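Haloalkane dehalogenase (Mycobacterium rhodesiae, PDB 4MJ3) catalyses the hydrolytic dehalogenation of haloalkanes, probably releasing an alcohol and a halide ion from each substrate molecule. Local coordinates at residues Leu162-Phe167 with Gly177-Gly182; Ala276-Gly279 with Glu284-Gly287. All coordinates share one frame; numbering follows the deposited sequence.

Contact 1: residues Leu162-Phe167 with Gly177-Gly182; sequences LAWQKF and GQIVNG
I179 reaches from helix 176-182 to W164 and F167 of helix 159-170, joining two helices of the cap inserted in the alpha/beta hydrolase fold between strands 140-145 and 242-244. The helices are well separated: the nearest CA atoms, of W164 and I179, lie 9.5 Å apart, so side chains alone bridge the gap. Near the start of helix 176-182, G177 N bonds to D197 OD1 and its O accepts the amide of N181. Q178 packs its side chain on I193 of helix 190-197. I179 then presents both its branches. Its CG2 meets W164 CZ3 at 3.7 Å, oblique to the indole, while CD1 lies in the ring plane beyond the edge, 3.9 Å from W164 CH2. CG1 comes up to the edge of the other ring, 3.9 Å from F167 CE2. Chi1 of -72° sets CG1 beside the backbone N and CG2 anti to it, so the CG1 branch meets F167 while CD1 and CG2 meet W164. W164 also rests on E55 and P213, consistent with a place near the active-site cavity, which the cap covers in haloalkane dehalogenases. V180 faces Y196 of helix 190-197. N181 closes back on Q178: its ND2 donates a hydrogen bond to Q178 OE1 at 3.3 Å, the donor tilted 27° from the carbonyl plane. Last comes G182, whose N bonds to Q178 O at 2.8 Å.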
loop_
_atom_site.group_PDB
_atom_site.type_symbol
_atom_site.label_atom_id
_atom_site.label_comp_id
_atom_site.label_asym_id
_atom_site.label_seq_id
_atom_site.Cartn_x
_atom_site.Cartn_y
_atom_site.Cartn_z
ATOM N N LEU A 162 -11.778 9.585 10.645
ATOM C CA LEU A 162 -12.073 11.017 10.558
ATOM C C LEU A 162 -11.084 11.901 11.326
ATOM O O LEU A 162 -10.744 13.016 10.896
ATOM C CB LEU A 162 -13.516 11.307 11.009
ATOM C CG LEU A 162 -14.582 10.718 10.070
ATOM C CD1 LEU A 162 -15.964 10.896 10.669
ATOM C CD2 LEU A 162 -14.512 11.370 8.692
ATOM N N ALA A 163 -10.598 11.409 12.457
ATOM C CA ALA A 163 -9.612 12.165 13.245
ATOM C C ALA A 163 -8.293 12.273 12.481
ATOM O O ALA A 163 -7.655 13.337 12.449
ATOM C CB ALA A 163 -9.388 11.486 14.581
ATOM N N TRP A 164 -7.892 11.174 11.861
ATOM C CA TRP A 164 -6.697 11.173 10.996
ATOM C C TRP A 164 -6.910 12.131 9.821
ATOM O O TRP A 164 -6.056 12.981 9.523
ATOM C CB TRP A 164 -6.327 9.758 10.514
ATOM C CG TRP A 164 -5.617 9.777 9.192
ATOM C CD1 TRP A 164 -6.125 9.354 7.996
ATOM C CD2 TRP A 164 -4.357 10.374 8.898
ATOM N NE1 TRP A 164 -5.219 9.564 6.997
ATOM C CE2 TRP A 164 -4.136 10.219 7.518
ATOM C CE3 TRP A 164 -3.355 10.994 9.677
ATOM C CZ2 TRP A 164 -2.985 10.691 6.893
ATOM C CZ3 TRP A 164 -2.223 11.457 9.050
ATOM C CH2 TRP A 164 -2.039 11.295 7.681
ATOM N N GLN A 165 -8.062 12.029 9.164
ATOM C CA GLN A 165 -8.326 12.875 8.009
ATOM C C GLN A 165 -8.195 14.358 8.366
ATOM O O GLN A 165 -7.504 15.131 7.674
ATOM C CB GLN A 165 -9.721 12.580 7.429
ATOM C CG GLN A 165 -9.949 13.253 6.089
ATOM C CD GLN A 165 -11.381 13.123 5.626
ATOM O OE1 GLN A 165 -12.306 13.545 6.326
ATOM N NE2 GLN A 165 -11.576 12.553 4.447
ATOM N N LYS A 166 -8.850 14.771 9.441
ATOM C CA LYS A 166 -8.788 16.156 9.915
ATOM C C LYS A 166 -7.350 16.601 10.212
ATOM O O LYS A 166 -6.906 17.662 9.752
ATOM C CB LYS A 166 -9.697 16.326 11.139
ATOM C CG LYS A 166 -9.823 17.751 11.651
ATOM C CD LYS A 166 -10.769 17.774 12.841
ATOM C CE LYS A 166 -11.023 19.163 13.363
ATOM N NZ LYS A 166 -9.914 19.556 14.263
ATOM N N PHE A 167 -6.601 15.782 10.949
ATOM C CA PHE A 167 -5.190 16.093 11.238
ATOM C C PHE A 167 -4.398 16.295 9.950
ATOM O O PHE A 167 -3.597 17.252 9.828
ATOM C CB PHE A 167 -4.557 15.002 12.085
ATOM C CG PHE A 167 -3.075 15.158 12.237
ATOM C CD1 PHE A 167 -2.548 16.018 13.191
ATOM C CD2 PHE A 167 -2.214 14.515 11.373
ATOM C CE1 PHE A 167 -1.182 16.193 13.304
ATOM C CE2 PHE A 167 -0.841 14.680 11.490
ATOM C CZ PHE A 167 -0.335 15.543 12.442
ATOM N N GLY A 177 7.222 10.965 8.684
ATOM C CA GLY A 177 7.849 10.027 9.603
ATOM C C GLY A 177 7.167 9.973 10.961
ATOM O O GLY A 177 6.892 8.897 11.492
ATOM N N GLN A 178 6.843 11.135 11.513
ATOM C CA GLN A 178 6.119 11.147 12.776
ATOM C C GLN A 178 4.694 10.607 12.643
ATOM O O GLN A 178 4.134 10.084 13.620
ATOM C CB GLN A 178 6.138 12.524 13.434
ATOM C CG GLN A 178 7.456 12.854 14.118
ATOM C CD GLN A 178 7.740 12.014 15.364
ATOM O OE1 GLN A 178 6.871 11.292 15.869
ATOM N NE2 GLN A 178 8.975 12.105 15.871
ATOM N N ILE A 179 4.092 10.724 11.451
ATOM C CA ILE A 179 2.778 10.110 11.219
ATOM C C ILE A 179 2.901 8.605 11.285
ATOM O O ILE A 179 2.058 7.929 11.886
ATOM C CB ILE A 179 2.151 10.590 9.887
ATOM C CG1 ILE A 179 1.696 12.034 10.021
ATOM C CG2 ILE A 179 0.993 9.685 9.438
ATOM C CD1 ILE A 179 1.479 12.737 8.687
ATOM N N VAL A 180 3.938 8.044 10.659
ATOM C CA VAL A 180 4.138 6.598 10.714
ATOM C C VAL A 180 4.401 6.162 12.149
ATOM O O VAL A 180 3.823 5.185 12.624
ATOM C CB VAL A 180 5.281 6.124 9.779
ATOM C CG1 VAL A 180 5.487 4.619 9.883
ATOM C CG2 VAL A 180 4.963 6.479 8.328
ATOM N N ASN A 181 5.245 6.900 12.866
ATOM C CA ASN A 181 5.435 6.647 14.296
ATOM C C ASN A 181 4.129 6.697 15.086
ATOM O O ASN A 181 3.879 5.865 15.974
ATOM C CB ASN A 181 6.434 7.632 14.893
ATOM C CG ASN A 181 6.800 7.300 16.324
ATOM O OD1 ASN A 181 7.131 6.159 16.648
ATOM N ND2 ASN A 181 6.714 8.287 17.193
ATOM N N GLY A 182 3.278 7.650 14.727
ATOM C CA GLY A 182 1.974 7.813 15.347
ATOM C C GLY A 182 1.110 6.581 15.237
ATOM O O GLY A 182 0.347 6.283 16.156
#

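Contact 2: residues Ala276-Gly279 with Glu284-Gly287; sequences AGAG and EDKG
D285 grips the backbone of G279 in the final loop-to-helix turn of the alpha/beta hydrolase fold, where the loop that normally bears the catalytic histidine leads into helix 282-300. This is the tight half of the contact. D285 OD2 accepts G279 N at 2.8 Å through its anti lone pair, and the bond is nearly straight (172°). L185 N also bonds to OD2, and S186 OG engages OD1, so both carboxylate oxygens are fixed and the negative charge is probably stabilised. D285 CB points at the loop and lies 3.7 Å from A278 CB; chi1 of -69°, with CG beside the backbone N, then brings OD2 to G279 N. The A278 and G279 carbonyls both bond to S247 OG.

Toward the more exposed A276, the contact has no hydrogen bond between the segments and rests on van der Waals packing. K286 bends at chi2 (-69°), and its methylene groups pass alongside two loop carbonyls. Its CG meets A278 CB at 3.8 Å and A276 O at 3.5 Å; farther along the chain, K286 CE lies 3.5 Å from G277 O.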
loop_
_atom_site.group_PDB
_atom_site.type_symbol
_atom_site.label_atom_id
_atom_site.label_comp_id
_atom_site.label_asym_id
_atom_site.label_seq_id
_atom_site.Cartn_x
_atom_site.Cartn_y
_atom_site.Cartn_z
ATOM N N ALA A 276 -0.461 -9.908 16.480
ATOM C CA ALA A 276 -0.518 -9.376 17.834
ATOM C C ALA A 276 0.552 -8.325 18.071
ATOM O O ALA A 276 1.657 -8.439 17.569
ATOM C CB ALA A 276 -0.354 -10.503 18.856
ATOM N N GLY A 277 0.205 -7.312 18.856
ATOM C CA GLY A 277 1.162 -6.288 19.276
ATOM C C GLY A 277 1.620 -5.389 18.149
ATOM O O GLY A 277 2.781 -4.996 18.101
ATOM N N ALA A 278 0.695 -5.012 17.264
ATOM C CA ALA A 278 1.037 -4.139 16.160
ATOM C C ALA A 278 -0.059 -3.123 15.887
ATOM O O ALA A 278 -1.242 -3.439 15.963
ATOM C CB ALA A 278 1.346 -4.951 14.905
ATOM N N GLY A 279 0.370 -1.921 15.547
ATOM C CA GLY A 279 -0.548 -0.838 15.208
ATOM C C GLY A 279 -0.898 -0.828 13.738
ATOM O O GLY A 279 -0.726 -1.816 13.016
ATOM N N GLU A 284 6.047 -2.193 10.534
ATOM C CA GLU A 284 7.076 -1.631 11.417
ATOM C C GLU A 284 7.171 -2.360 12.733
ATOM O O GLU A 284 8.262 -2.555 13.251
ATOM C CB GLU A 284 6.822 -0.163 11.758
ATOM C CG GLU A 284 7.184 0.812 10.673
ATOM C CD GLU A 284 8.671 0.887 10.352
ATOM O OE1 GLU A 284 9.562 0.454 11.130
ATOM O OE2 GLU A 284 8.947 1.361 9.249
ATOM N N ASP A 285 6.036 -2.746 13.291
ATOM C CA ASP A 285 5.985 -3.381 14.594
ATOM C C ASP A 285 6.280 -4.869 14.556
ATOM O O ASP A 285 6.941 -5.391 15.442
ATOM C CB ASP A 285 4.588 -3.163 15.210
ATOM C CG ASP A 285 4.331 -1.705 15.594
ATOM O OD1 ASP A 285 5.302 -0.953 15.822
ATOM O OD2 ASP A 285 3.138 -1.309 15.691
ATOM N N LYS A 286 5.746 -5.554 13.540
ATOM C CA LYS A 286 5.771 -7.016 13.476
ATOM C C LYS A 286 5.947 -7.490 12.023
ATOM O O LYS A 286 5.285 -8.423 11.568
ATOM C CB LYS A 286 4.467 -7.584 14.067
ATOM C CG LYS A 286 4.230 -7.288 15.552
ATOM C CD LYS A 286 5.209 -8.045 16.445
ATOM C CE LYS A 286 5.068 -7.628 17.902
ATOM N NZ LYS A 286 5.912 -8.492 18.755
ATOM N N GLY A 287 6.892 -6.878 11.319
ATOM C CA GLY A 287 7.137 -7.185 9.917
ATOM C C GLY A 287 7.551 -8.629 9.669
ATOM O O GLY A 287 7.030 -9.294 8.768
#

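Overall arrangement
Contact 1 lies in the cap and contact 2 at the last loop and helix of the core, with their centres about 17 Å apart and each centre about 16 Å from that of the chain. They follow one another in sequence, yet meet in space where V180 CG1 packs 4.2 Å from E284 CG. Y196 ties them further, touching V180 while its OH bonds to E284 OE2, which also pairs with R63. The chain leaving 177-182 supplies S184, bonded to V180 O, and then L185 and S186, which hold D285. These links, rather than the contacts themselves, tie cap to core, probably near the active site that lies between these parts in haloalkane dehalogenases.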